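Type I modular polyketide synthase (Streptomyces albus subsp. albus, PDB 6IYT) probably selects an ethylmalonyl-type extender unit from its coenzyme A thioester and loads it through an acyltransferase domain during assembly of the polyketide salinomycin. Local coordinates at residues Q240-E245 and D325-R330; A232-L237 and D333-V338; D272-S277 and S319-V324; D179-L184 and S315-H320. One frame throughout, in Å; residues are numbered along the deposited sequence.

Interaction 1. Residues Q240-E245 and D325-R330; sequences QLFADE and DPLHER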
loop_
_atom_site.group_PDB
_atom_site.type_symbol
_atom_site.label_atom_id
_atom_site.label_comp_id
_atom_site.label_asym_id
_atom_site.label_seq_id
_atom_site.Cartn_x
_atom_site.Cartn_y
_atom_site.Cartn_z
ATOM N N GLN A 240 9.631 -12.717 -15.262
ATOM C CA GLN A 240 10.354 -13.024 -16.523
ATOM C C GLN A 240 9.672 -14.154 -17.297
ATOM O O GLN A 240 9.483 -14.067 -18.516
ATOM C CB GLN A 240 11.797 -13.406 -16.240
ATOM C CG GLN A 240 12.627 -13.587 -17.504
ATOM C CD GLN A 240 12.718 -12.323 -18.327
ATOM O OE1 GLN A 240 13.262 -11.289 -17.861
ATOM N NE2 GLN A 240 12.291 -12.398 -19.578
ATOM N N LEU A 241 9.196 -15.170 -16.587
ATOM C CA LEU A 241 8.484 -16.290 -17.294
ATOM C C LEU A 241 7.237 -15.756 -17.972
ATOM O O LEU A 241 6.953 -16.064 -19.146
ATOM C CB LEU A 241 8.111 -17.398 -16.338
ATOM C CG LEU A 241 7.357 -18.562 -16.948
ATOM C CD1 LEU A 241 8.195 -19.264 -17.988
ATOM C CD2 LEU A 241 6.914 -19.520 -15.857
ATOM N N PHE A 242 6.521 -14.902 -17.263
ATOM C CA PHE A 242 5.313 -14.303 -17.811
ATOM C C PHE A 242 5.629 -13.404 -19.014
ATOM O O PHE A 242 4.832 -13.338 -19.974
ATOM C CB PHE A 242 4.571 -13.516 -16.736
ATOM C CG PHE A 242 3.941 -14.374 -15.687
ATOM C CD1 PHE A 242 3.920 -15.746 -15.819
ATOM C CD2 PHE A 242 3.296 -13.804 -14.605
ATOM C CE1 PHE A 242 3.325 -16.547 -14.852
ATOM C CE2 PHE A 242 2.740 -14.613 -13.603
ATOM C CZ PHE A 242 2.694 -15.970 -13.775
ATOM N N ALA A 243 6.710 -12.639 -18.928
ATOM C CA ALA A 243 7.176 -11.815 -20.075
ATOM C C ALA A 243 7.448 -12.713 -21.289
ATOM O O ALA A 243 7.154 -12.341 -22.444
ATOM C CB ALA A 243 8.449 -11.051 -19.703
ATOM N N ASP A 244 8.084 -13.828 -21.034
ATOM C CA ASP A 244 8.406 -14.780 -22.082
ATOM C C ASP A 244 7.232 -15.517 -22.742
ATOM O O ASP A 244 7.288 -15.832 -23.922
ATOM C CB ASP A 244 9.473 -15.773 -21.622
ATOM C CG ASP A 244 10.810 -15.094 -21.335
ATOM O OD1 ASP A 244 11.030 -14.041 -21.895
ATOM O OD2 ASP A 244 11.622 -15.616 -20.594
ATOM N N GLU A 245 6.233 -15.908 -21.947
ATOM C CA GLU A 245 5.121 -16.719 -22.469
ATOM C C GLU A 245 3.667 -16.217 -22.484
ATOM O O GLU A 245 2.837 -16.786 -23.190
ATOM C CB GLU A 245 5.133 -18.078 -21.757
ATOM C CG GLU A 245 6.495 -18.751 -21.714
ATOM C CD GLU A 245 6.879 -19.369 -23.043
ATOM O OE1 GLU A 245 5.972 -19.631 -23.860
ATOM O OE2 GLU A 245 8.086 -19.593 -23.269
ATOM N N ASP A 325 -1.995 -22.633 -16.678
ATOM C CA ASP A 325 -1.812 -24.084 -16.556
ATOM C C ASP A 325 -0.630 -24.659 -17.356
ATOM O O ASP A 325 0.094 -25.518 -16.850
ATOM C CB ASP A 325 -3.089 -24.849 -16.856
ATOM C CG ASP A 325 -4.069 -24.812 -15.691
ATOM O OD1 ASP A 325 -3.620 -24.881 -14.511
ATOM O OD2 ASP A 325 -5.273 -24.677 -15.942
ATOM N N PRO A 326 -0.432 -24.198 -18.603
ATOM C CA PRO A 326 0.652 -24.781 -19.371
ATOM C C PRO A 326 1.998 -24.479 -18.782
ATOM O O PRO A 326 3.006 -25.019 -19.255
ATOM C CB PRO A 326 0.515 -24.126 -20.744
ATOM C CG PRO A 326 -0.917 -23.766 -20.857
ATOM C CD PRO A 326 -1.401 -23.483 -19.464
ATOM N N LEU A 327 2.056 -23.497 -17.894
ATOM C CA LEU A 327 3.321 -23.093 -17.290
ATOM C C LEU A 327 3.631 -23.794 -15.980
ATOM O O LEU A 327 4.672 -23.581 -15.415
ATOM C CB LEU A 327 3.353 -21.588 -17.053
ATOM C CG LEU A 327 3.168 -20.746 -18.300
ATOM C CD1 LEU A 327 3.338 -19.276 -17.957
ATOM C CD2 LEU A 327 4.133 -21.183 -19.387
ATOM N N HIS A 328 2.729 -24.646 -15.526
ATOM C CA HIS A 328 2.825 -25.275 -14.216
ATOM C C HIS A 328 4.195 -25.923 -13.984
ATOM O O HIS A 328 4.854 -25.669 -12.970
ATOM C CB HIS A 328 1.741 -26.319 -14.110
ATOM C CG HIS A 328 1.552 -26.864 -12.737
ATOM N ND1 HIS A 328 0.528 -27.732 -12.425
ATOM C CD2 HIS A 328 2.268 -26.697 -11.603
ATOM C CE1 HIS A 328 0.588 -28.029 -11.139
ATOM N NE2 HIS A 328 1.661 -27.446 -10.628
ATOM N N GLU A 329 4.575 -26.825 -14.869
ATOM C CA GLU A 329 5.838 -27.576 -14.716
ATOM C C GLU A 329 7.063 -26.635 -14.657
ATOM O O GLU A 329 7.975 -26.811 -13.823
ATOM C CB GLU A 329 5.989 -28.575 -15.863
ATOM C CG GLU A 329 5.049 -29.756 -15.754
ATOM C CD GLU A 329 3.583 -29.379 -15.931
ATOM O OE1 GLU A 329 2.749 -29.898 -15.138
ATOM O OE2 GLU A 329 3.275 -28.582 -16.862
ATOM N N ARG A 330 7.068 -25.645 -15.527
ATOM C CA ARG A 330 8.157 -24.675 -15.551
ATOM C C ARG A 330 8.242 -23.851 -14.253
ATOM O O ARG A 330 9.307 -23.541 -13.773
ATOM C CB ARG A 330 8.051 -23.776 -16.781
ATOM C CG ARG A 330 8.400 -24.506 -18.047
ATOM C CD ARG A 330 7.971 -23.756 -19.287
ATOM N NE ARG A 330 8.906 -22.702 -19.631
ATOM C CZ ARG A 330 8.780 -21.957 -20.720
ATOM N NH1 ARG A 330 7.772 -22.159 -21.537
ATOM N NH2 ARG A 330 9.675 -21.024 -20.984
#
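Leu-241, Phe-242 and Glu-245, on the last turns of helix 228-245, meet Leu-327, just before helix 328-334, and Arg-330 in its first turn, where the ends of two helices pack in the hydrolase-like part of the acyltransferase fold. Leu-327 carries the apolar part of the contact. Its CD1 reaches Phe-242 CE1 at 4.1 Å, meeting the ring obliquely, and also Leu-241 CD2 at 4.2 Å, the two leucine side chains sliding past each other in opposite senses. The second branch of Leu-327, CD2, rests on Glu-245 CB at 4.0 Å, so the two methyls of one leucine touch Leu-241 and Phe-242 on the one hand and Glu-245 on the other. Ile-331 and Leu-334 extend the surface that Leu-241 packs on, while Phe-242 continues to Cys-370 and Val-317.

A salt bridge closes the more exposed side. Glu-245 is folded at chi2 (-76°), which turns its carboxylate across the arginine, the two flat groups standing 70° apart. A single oxygen takes both arginine nitrogens: Arg-330 NH2 donates to Glu-245 OE2 at 3.1 Å, and Arg-330 NH1 makes a weak bond to the same oxygen. OE2 lies near the guanidinium plane, whereas NH2 approaches from 41° above the carboxylate plane; the salt bridge is thus forked and skewed. Asp-244, bound through OD1 to Gln-240 NE2 one turn back, adds a negative charge that probably favours the arginine from a distance, with OD2 5.8 Å from Arg-330 NH2. Leu-241 lids the same guanidinium, CD1 sitting 3.5 Å above its plane toward the rim and 3.8 Å from NH2.

Interaction 2. Residues A232-L237 and D333-V338; sequences AQVVVL and DLLSFV
The ring of Phe-337 is sandwiched: the side-chain amide of Gln-233 lies flat on one face, and Val-338 CG2 and the carbonyl oxygen of Leu-335 lie over the other, both offset toward the rim. Amide and ring are only 13° from parallel, and Gln-233 CD sits 3.5 Å above the ring plane, over its centre, an amide-pi stack. Gln-233 comes at the ring from the opposite direction, its chain extended beyond CG, so the stack continues back along the aliphatic part: CG is 3.4 Å from Phe-337 CZ. In the plane of the ring, the edge meets Val-234 N, 3.9 Å from CZ, and the carbonyl oxygen of Leu-334. For the ring to point at helix 228-245 in this way, Phe-337 CG stands between its own backbone N and carbonyl carbon (chi1 66°).

Around the ring most of the contact is between apolar side chains. Val-234 divides its methyls: CG2 presses on Val-338 CG2 at 3.6 Å and also touches Phe-337 CZ, whereas CG1 faces Leu-335 CD1 at 4.2 Å, the valine and leucine crossing at about a right angle. One turn on, Leu-237 CD1 meets Phe-337 CE2 obliquely at 3.9 Å and lies against the carbonyl oxygen of Leu-334 at 3.6 Å. Leu-335 also packs on Ala-363 and Trp-366 of helix 363-371, and another flank of helix 228-245 packs on helix 181-200. Phe-337 is thus wedged in by a type I beta turn, Leu-335 to Val-338, after helix 328-334, packed on helix 228-245 in the hydrolase-like part of the acyltransferase fold.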
loop_
_atom_site.group_PDB
_atom_site.type_symbol
_atom_site.label_atom_id
_atom_site.label_comp_id
_atom_site.label_asym_id
_atom_site.label_seq_id
_atom_site.Cartn_x
_atom_site.Cartn_y
_atom_site.Cartn_z
ATOM N N ALA A 232 12.835 -11.889 -3.580
ATOM C CA ALA A 232 13.310 -11.191 -4.750
ATOM C C ALA A 232 13.456 -12.102 -5.962
ATOM O O ALA A 232 13.016 -11.768 -7.073
ATOM C CB ALA A 232 14.606 -10.475 -4.447
ATOM N N GLN A 233 14.038 -13.263 -5.758
ATOM C CA GLN A 233 14.231 -14.197 -6.821
ATOM C C GLN A 233 12.908 -14.757 -7.361
ATOM O O GLN A 233 12.762 -14.912 -8.580
ATOM C CB GLN A 233 15.166 -15.333 -6.378
ATOM C CG GLN A 233 15.634 -16.199 -7.512
ATOM C CD GLN A 233 16.681 -17.231 -7.094
ATOM O OE1 GLN A 233 17.119 -17.272 -5.956
ATOM N NE2 GLN A 233 17.156 -17.989 -8.060
ATOM N N VAL A 234 11.916 -14.955 -6.486
ATOM C CA VAL A 234 10.602 -15.381 -6.931
ATOM C C VAL A 234 9.982 -14.344 -7.854
ATOM O O VAL A 234 9.476 -14.685 -8.945
ATOM C CB VAL A 234 9.639 -15.674 -5.781
ATOM C CG1 VAL A 234 8.266 -15.928 -6.304
ATOM C CG2 VAL A 234 10.097 -16.868 -4.961
ATOM N N VAL A 235 9.977 -13.091 -7.437
ATOM C CA VAL A 235 9.300 -12.076 -8.248
ATOM C C VAL A 235 10.021 -11.822 -9.576
ATOM O O VAL A 235 9.364 -11.688 -10.613
ATOM C CB VAL A 235 9.031 -10.752 -7.491
ATOM C CG1 VAL A 235 10.305 -9.991 -7.234
ATOM C CG2 VAL A 235 8.063 -9.890 -8.294
ATOM N N VAL A 236 11.345 -11.922 -9.579
ATOM C CA VAL A 236 12.114 -11.750 -10.806
ATOM C C VAL A 236 11.839 -12.902 -11.770
ATOM O O VAL A 236 11.494 -12.687 -12.914
ATOM C CB VAL A 236 13.631 -11.655 -10.536
ATOM C CG1 VAL A 236 14.419 -11.740 -11.865
ATOM C CG2 VAL A 236 13.964 -10.353 -9.829
ATOM N N LEU A 237 11.941 -14.128 -11.302
ATOM C CA LEU A 237 11.844 -15.260 -12.216
ATOM C C LEU A 237 10.435 -15.461 -12.717
ATOM O O LEU A 237 10.238 -15.812 -13.867
ATOM C CB LEU A 237 12.344 -16.535 -11.570
ATOM C CG LEU A 237 13.838 -16.600 -11.310
ATOM C CD1 LEU A 237 14.165 -17.951 -10.662
ATOM C CD2 LEU A 237 14.657 -16.381 -12.577
ATOM N N ASP A 333 9.860 -25.872 -11.506
ATOM C CA ASP A 333 11.278 -25.963 -11.714
ATOM C C ASP A 333 11.973 -24.653 -11.371
ATOM O O ASP A 333 13.029 -24.652 -10.729
ATOM C CB ASP A 333 11.589 -26.327 -13.180
ATOM C CG ASP A 333 11.690 -27.819 -13.409
ATOM O OD1 ASP A 333 11.824 -28.590 -12.415
ATOM O OD2 ASP A 333 11.629 -28.237 -14.615
ATOM N N LEU A 334 11.382 -23.539 -11.795
ATOM C CA LEU A 334 12.000 -22.220 -11.623
ATOM C C LEU A 334 12.104 -21.846 -10.150
ATOM O O LEU A 334 13.085 -21.244 -9.724
ATOM C CB LEU A 334 11.134 -21.175 -12.322
ATOM C CG LEU A 334 11.643 -20.183 -13.346
ATOM C CD1 LEU A 334 13.043 -20.444 -13.879
ATOM C CD2 LEU A 334 10.630 -20.094 -14.491
ATOM N N LEU A 335 11.084 -22.206 -9.370
ATOM C CA LEU A 335 10.943 -21.731 -7.974
ATOM C C LEU A 335 11.267 -22.793 -6.929
ATOM O O LEU A 335 11.014 -22.591 -5.746
ATOM C CB LEU A 335 9.507 -21.236 -7.751
ATOM C CG LEU A 335 9.018 -20.117 -8.702
ATOM C CD1 LEU A 335 7.672 -19.589 -8.230
ATOM C CD2 LEU A 335 10.012 -18.976 -8.819
ATOM N N SER A 336 11.893 -23.889 -7.351
ATOM C CA SER A 336 12.184 -25.004 -6.431
ATOM C C SER A 336 13.223 -24.628 -5.354
ATOM O O SER A 336 13.337 -25.301 -4.327
ATOM C CB SER A 336 12.684 -26.207 -7.215
ATOM O OG SER A 336 13.856 -25.869 -7.957
ATOM N N PHE A 337 13.965 -23.563 -5.587
ATOM C CA PHE A 337 14.979 -23.082 -4.611
ATOM C C PHE A 337 14.385 -22.572 -3.302
ATOM O O PHE A 337 15.110 -22.361 -2.331
ATOM C CB PHE A 337 15.833 -21.984 -5.242
ATOM C CG PHE A 337 15.066 -20.729 -5.563
ATOM C CD1 PHE A 337 14.804 -19.775 -4.572
ATOM C CD2 PHE A 337 14.505 -20.550 -6.804
ATOM C CE1 PHE A 337 14.087 -18.631 -4.860
ATOM C CE2 PHE A 337 13.754 -19.398 -7.087
ATOM C CZ PHE A 337 13.502 -18.480 -6.090
ATOM N N VAL A 338 13.116 -22.165 -3.334
ATOM C CA VAL A 338 12.544 -21.400 -2.225
ATOM C C VAL A 338 12.622 -22.164 -0.909
ATOM O O VAL A 338 12.374 -23.353 -0.862
ATOM C CB VAL A 338 11.075 -21.012 -2.503
ATOM C CG1 VAL A 338 10.483 -20.343 -1.293
ATOM C CG2 VAL A 338 11.022 -20.073 -3.678
#

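Interaction 3. Residues D272-S277 and S319-V324; sequences DAEVLS and SHCAQV
Glu-274 reaches across to Ala-322 in full extension: with CG anti to the backbone N (chi1 -177°), CB and CG carry the carboxylate to the loop, and CD arrives 3.9 Å from the methyl CB of Ala-322. At the tip, OE1 accepts the backbone N-H of Ala-322 at 2.9 Å in a nearly straight bond (168°), taken on the syn side and 24° out of the carboxylate plane, while OE2 comes to 4.1 Å from Ala-322 CB. OE1 also lies against Cys-321 CB at 3.2 Å. From strand 276-283, Ser-277 OG likewise touches that CB at 3.2 Å, so two neighbouring oxygens rest on one side of this carbon.

Two waters complete the junction. One accepts from Gln-323 NE2 and donates to Val-275 O; the other accepts from Ser-277 OG and donates to His-320 O at 2.6 Å. His-320 turns its ring away, ND1 bonded to Arg-372 O and NE2 to Ser-213 OG. The contact ties the ferredoxin-like small subdomain, through the start of strand 276-283 and the residues leading into it, to the loop that carries His-320, whose bond to the serine of the GHSQG elbow is consistent with the Ser-His dyad of the acyltransferase active site.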
loop_
_atom_site.group_PDB
_atom_site.type_symbol
_atom_site.label_atom_id
_atom_site.label_comp_id
_atom_site.label_asym_id
_atom_site.label_seq_id
_atom_site.Cartn_x
_atom_site.Cartn_y
_atom_site.Cartn_z
ATOM N N ASP A 272 -16.849 -22.267 -25.980
ATOM C CA ASP A 272 -16.002 -23.310 -26.538
ATOM C C ASP A 272 -14.811 -23.646 -25.619
ATOM O O ASP A 272 -14.330 -24.774 -25.594
ATOM C CB ASP A 272 -15.479 -22.861 -27.903
ATOM C CG ASP A 272 -14.858 -23.991 -28.682
ATOM O OD1 ASP A 272 -15.191 -25.170 -28.396
ATOM O OD2 ASP A 272 -14.034 -23.710 -29.583
ATOM N N ALA A 273 -14.235 -22.622 -25.027
ATOM C CA ALA A 273 -13.089 -22.783 -24.140
ATOM C C ALA A 273 -13.093 -21.593 -23.218
ATOM O O ALA A 273 -13.886 -20.669 -23.412
ATOM C CB ALA A 273 -11.797 -22.833 -24.950
ATOM N N GLU A 274 -12.346 -21.667 -22.122
ATOM C CA GLU A 274 -12.250 -20.515 -21.226
ATOM C C GLU A 274 -11.544 -19.365 -21.942
ATOM O O GLU A 274 -10.377 -19.488 -22.317
ATOM C CB GLU A 274 -11.496 -20.877 -19.964
ATOM C CG GLU A 274 -11.422 -19.737 -18.945
ATOM C CD GLU A 274 -10.572 -20.092 -17.746
ATOM O OE1 GLU A 274 -9.456 -19.544 -17.618
ATOM O OE2 GLU A 274 -11.057 -20.863 -16.902
ATOM N N VAL A 275 -12.236 -18.245 -22.115
ATOM C CA VAL A 275 -11.639 -17.083 -22.782
ATOM C C VAL A 275 -11.472 -15.947 -21.756
ATOM O O VAL A 275 -10.430 -15.269 -21.720
ATOM C CB VAL A 275 -12.482 -16.634 -23.980
ATOM C CG1 VAL A 275 -12.001 -15.295 -24.520
ATOM C CG2 VAL A 275 -12.444 -17.705 -25.074
ATOM N N LEU A 276 -12.485 -15.785 -20.912
ATOM C CA LEU A 276 -12.473 -14.839 -19.826
ATOM C C LEU A 276 -12.924 -15.541 -18.549
ATOM O O LEU A 276 -13.801 -16.440 -18.571
ATOM C CB LEU A 276 -13.449 -13.676 -20.102
ATOM C CG LEU A 276 -13.187 -12.802 -21.317
ATOM C CD1 LEU A 276 -14.212 -11.700 -21.336
ATOM C CD2 LEU A 276 -11.779 -12.214 -21.269
ATOM N N SER A 277 -12.406 -15.093 -17.424
ATOM C CA SER A 277 -12.772 -15.680 -16.149
ATOM C C SER A 277 -12.503 -14.745 -15.023
ATOM O O SER A 277 -11.705 -13.842 -15.135
ATOM C CB SER A 277 -12.038 -17.011 -15.913
ATOM O OG SER A 277 -10.675 -16.837 -15.938
ATOM N N SER A 319 -2.788 -13.874 -15.773
ATOM C CA SER A 319 -2.631 -14.759 -14.636
ATOM C C SER A 319 -4.011 -15.034 -14.042
ATOM O O SER A 319 -5.018 -14.481 -14.497
ATOM C CB SER A 319 -1.698 -14.121 -13.588
ATOM O OG SER A 319 -1.973 -12.744 -13.467
ATOM N N HIS A 320 -4.075 -15.962 -13.112
ATOM C CA HIS A 320 -5.287 -16.213 -12.352
ATOM C C HIS A 320 -6.397 -16.785 -13.242
ATOM O O HIS A 320 -7.573 -16.563 -12.993
ATOM C CB HIS A 320 -5.770 -14.925 -11.650
ATOM C CG HIS A 320 -4.753 -14.333 -10.735
ATOM N ND1 HIS A 320 -4.280 -15.009 -9.633
ATOM C CD2 HIS A 320 -3.960 -13.241 -10.869
ATOM C CE1 HIS A 320 -3.314 -14.307 -9.066
ATOM N NE2 HIS A 320 -3.057 -13.271 -9.829
ATOM N N CYS A 321 -5.998 -17.498 -14.270
ATOM C CA CYS A 321 -6.906 -18.269 -15.093
ATOM C C CYS A 321 -6.138 -19.422 -15.750
ATOM O O CYS A 321 -4.950 -19.625 -15.460
ATOM C CB CYS A 321 -7.552 -17.370 -16.152
ATOM S SG CYS A 321 -6.420 -16.837 -17.421
ATOM N N ALA A 322 -6.829 -20.206 -16.585
ATOM C CA ALA A 322 -6.239 -21.418 -17.177
ATOM C C ALA A 322 -5.038 -21.154 -18.081
ATOM O O ALA A 322 -4.300 -22.076 -18.417
ATOM C CB ALA A 322 -7.304 -22.186 -17.952
ATOM N N GLN A 323 -4.825 -19.908 -18.485
ATOM C CA GLN A 323 -3.607 -19.577 -19.271
ATOM C C GLN A 323 -2.334 -19.931 -18.545
ATOM O O GLN A 323 -1.310 -20.162 -19.182
ATOM C CB GLN A 323 -3.558 -18.101 -19.664
ATOM C CG GLN A 323 -4.579 -17.727 -20.738
ATOM C CD GLN A 323 -4.262 -16.407 -21.442
ATOM O OE1 GLN A 323 -3.080 -15.998 -21.579
ATOM N NE2 GLN A 323 -5.308 -15.741 -21.920
ATOM N N VAL A 324 -2.383 -19.981 -17.222
ATOM C CA VAL A 324 -1.185 -20.311 -16.487
ATOM C C VAL A 324 -0.986 -21.822 -16.340
ATOM O O VAL A 324 0.104 -22.256 -16.034
ATOM C CB VAL A 324 -1.084 -19.618 -15.118
ATOM C CG1 VAL A 324 -1.314 -18.119 -15.249
ATOM C CG2 VAL A 324 -2.039 -20.199 -14.150
HETATM O O HOH W 1 -8.083 -16.799 -21.621
HETATM O O HOH W 2 -9.992 -17.410 -13.186
#

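Interaction 4. Residues D179-L184 and S315-H320; sequences DRIEIL and STVASH
Ser-315 turns OG anti to its own carbonyl carbon (chi1 -60°), which brings the hydroxyl to the carbonyl of Asp-179, and Ile-181, with CG1 anti to its backbone N (chi1 -168°) and the chain running on extended, sends CD1 toward Val-317. The contact joins the N-terminus of helix 181-200 to the loop that carries Val-Ala-Ser-His, residues 317-320, the segment that matches the YASH and HAFH motifs linked to extender-unit choice in acyltransferases. Ser-315 OG donates to Asp-179 O at 2.7 Å, the donor tilted 34° from the carbonyl plane. A water donates to that hydroxyl at 2.9 Å and to Asp-179 OD1 at 3.2 Å, so OG is gripped as donor and acceptor at once, and both the main chain and the side chain of Asp-179 are tied to the loop.

Arg-180 holds the N-cap, its carbonyl oxygen receiving the N-H groups of both Ile-183 and Leu-184. Its CB points away from the loop, and the guanidinium grips Glu-182 side-on: NE at 2.9 Å and NH1 at 2.8 Å both donate to the single oxygen OE2 from the same face of the carboxylate. Next to the polar pair of Ser-315 and Asp-179 carbon contacts take over. Leu-184 CD2 backs onto Ser-315 CB at 3.9 Å, while Ile-181 CD1 lies 3.5 Å from the carbonyl oxygen of Ser-315. Val-317, which Phe-242 of helix 228-245 also covers, crosses Ile-181 at about a right angle and sets both its methyls against CD1, with CG1 4.1 Å from that Ile-181 atom.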
loop_
_atom_site.group_PDB
_atom_site.type_symbol
_atom_site.label_atom_id
_atom_site.label_comp_id
_atom_site.label_asym_id
_atom_site.label_seq_id
_atom_site.Cartn_x
_atom_site.Cartn_y
_atom_site.Cartn_z
ATOM N N ASP A 179 7.146 -0.199 -18.047
ATOM C CA ASP A 179 5.924 -0.792 -18.548
ATOM C C ASP A 179 6.086 -2.254 -18.953
ATOM O O ASP A 179 5.115 -2.901 -19.295
ATOM C CB ASP A 179 5.383 0.021 -19.714
ATOM C CG ASP A 179 4.829 1.376 -19.272
ATOM O OD1 ASP A 179 3.864 1.385 -18.470
ATOM O OD2 ASP A 179 5.331 2.421 -19.762
ATOM N N ARG A 180 7.305 -2.764 -18.933
ATOM C CA ARG A 180 7.543 -4.183 -19.113
ATOM C C ARG A 180 7.277 -4.954 -17.820
ATOM O O ARG A 180 7.818 -4.612 -16.775
ATOM C CB ARG A 180 8.992 -4.411 -19.575
ATOM C CG ARG A 180 9.230 -3.935 -21.009
ATOM C CD ARG A 180 10.694 -3.844 -21.363
ATOM N NE ARG A 180 11.420 -5.068 -21.096
ATOM C CZ ARG A 180 12.753 -5.153 -21.064
ATOM N NH1 ARG A 180 13.339 -6.273 -20.681
ATOM N NH2 ARG A 180 13.503 -4.131 -21.484
ATOM N N ILE A 181 6.540 -6.061 -17.916
ATOM C CA ILE A 181 6.121 -6.792 -16.718
ATOM C C ILE A 181 7.320 -7.325 -15.884
ATOM O O ILE A 181 7.291 -7.267 -14.679
ATOM C CB ILE A 181 5.127 -7.938 -17.063
ATOM C CG1 ILE A 181 4.500 -8.483 -15.804
ATOM C CG2 ILE A 181 5.803 -9.018 -17.860
ATOM C CD1 ILE A 181 3.251 -9.291 -16.051
ATOM N N GLU A 182 8.409 -7.692 -16.559
ATOM C CA GLU A 182 9.547 -8.315 -15.882
ATOM C C GLU A 182 10.432 -7.243 -15.217
ATOM O O GLU A 182 11.252 -7.543 -14.386
ATOM C CB GLU A 182 10.338 -9.171 -16.857
ATOM C CG GLU A 182 11.132 -8.350 -17.904
ATOM C CD GLU A 182 10.341 -8.013 -19.182
ATOM O OE1 GLU A 182 9.075 -7.901 -19.164
ATOM O OE2 GLU A 182 11.013 -7.763 -20.229
ATOM N N ILE A 183 10.145 -5.988 -15.526
ATOM C CA ILE A 183 10.797 -4.825 -14.873
ATOM C C ILE A 183 9.918 -4.283 -13.770
ATOM O O ILE A 183 10.379 -4.052 -12.632
ATOM C CB ILE A 183 11.084 -3.717 -15.884
ATOM C CG1 ILE A 183 11.849 -4.256 -17.125
ATOM C CG2 ILE A 183 11.840 -2.571 -15.205
ATOM C CD1 ILE A 183 13.122 -4.972 -16.818
ATOM N N LEU A 184 8.627 -4.152 -14.082
ATOM C CA LEU A 184 7.647 -3.599 -13.152
ATOM C C LEU A 184 7.486 -4.416 -11.872
ATOM O O LEU A 184 7.429 -3.848 -10.760
ATOM C CB LEU A 184 6.297 -3.470 -13.858
ATOM C CG LEU A 184 5.171 -2.843 -13.076
ATOM C CD1 LEU A 184 5.571 -1.439 -12.683
ATOM C CD2 LEU A 184 3.897 -2.829 -13.936
ATOM N N SER A 315 0.023 -3.350 -17.947
ATOM C CA SER A 315 1.108 -4.282 -18.051
ATOM C C SER A 315 0.792 -5.673 -17.538
ATOM O O SER A 315 1.689 -6.491 -17.384
ATOM C CB SER A 315 2.352 -3.757 -17.362
ATOM O OG SER A 315 2.775 -2.517 -17.952
ATOM N N THR A 316 -0.475 -5.973 -17.334
ATOM C CA THR A 316 -0.849 -7.271 -16.813
ATOM C C THR A 316 -0.911 -8.301 -17.929
ATOM O O THR A 316 -1.039 -7.955 -19.127
ATOM C CB THR A 316 -2.191 -7.237 -16.120
ATOM O OG1 THR A 316 -3.177 -6.672 -17.007
ATOM C CG2 THR A 316 -2.091 -6.400 -14.815
ATOM N N VAL A 317 -0.667 -9.541 -17.549
ATOM C CA VAL A 317 -0.985 -10.715 -18.378
ATOM C C VAL A 317 -2.164 -11.433 -17.750
ATOM O O VAL A 317 -2.574 -11.088 -16.663
ATOM C CB VAL A 317 0.206 -11.687 -18.466
ATOM C CG1 VAL A 317 1.385 -11.056 -19.208
ATOM C CG2 VAL A 317 0.589 -12.259 -17.087
ATOM N N ALA A 318 -2.646 -12.493 -18.387
ATOM C CA ALA A 318 -3.809 -13.214 -17.865
ATOM C C ALA A 318 -3.359 -14.288 -16.895
ATOM O O ALA A 318 -3.523 -15.475 -17.147
ATOM C CB ALA A 318 -4.630 -13.833 -19.012
ATOM N N SER A 319 -2.788 -13.874 -15.773
ATOM C CA SER A 319 -2.631 -14.759 -14.636
ATOM C C SER A 319 -4.011 -15.034 -14.042
ATOM O O SER A 319 -5.018 -14.481 -14.497
ATOM C CB SER A 319 -1.698 -14.121 -13.588
ATOM O OG SER A 319 -1.973 -12.744 -13.467
ATOM N N HIS A 320 -4.075 -15.962 -13.112
ATOM C CA HIS A 320 -5.287 -16.213 -12.352
ATOM C C HIS A 320 -6.397 -16.785 -13.242
ATOM O O HIS A 320 -7.573 -16.563 -12.993
ATOM C CB HIS A 320 -5.770 -14.925 -11.650
ATOM C CG HIS A 320 -4.753 -14.333 -10.735
ATOM N ND1 HIS A 320 -4.280 -15.009 -9.633
ATOM C CD2 HIS A 320 -3.960 -13.241 -10.869
ATOM C CE1 HIS A 320 -3.314 -14.307 -9.066
ATOM N NE2 HIS A 320 -3.057 -13.271 -9.829
HETATM O O HOH W 3 1.986 -0.225 -16.397
#

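Every contact ends on one continuous run, residues 315-338. In chain order its successive parts meet helix 181-200 (interaction 4), the start of strand 276-283 (interaction 3), and the C-terminal end and then the first half of helix 228-245 (interactions 1 and 2). Interactions 1 and 2 share helices 228-245 and 328-334, have centres 12 Å apart and touch through Leu-241 and Leu-334. Interaction 4 lies 12 Å from interaction 1, centre to centre, joined to it by Ala-243 on Ile-181 and Phe-242 on Val-317. Interactions 3 and 4 share Ser-319 and His-320. The histidine loop is thus held between the helical hydrolase-like part and the ferredoxin-like sheet, beside the probable active site.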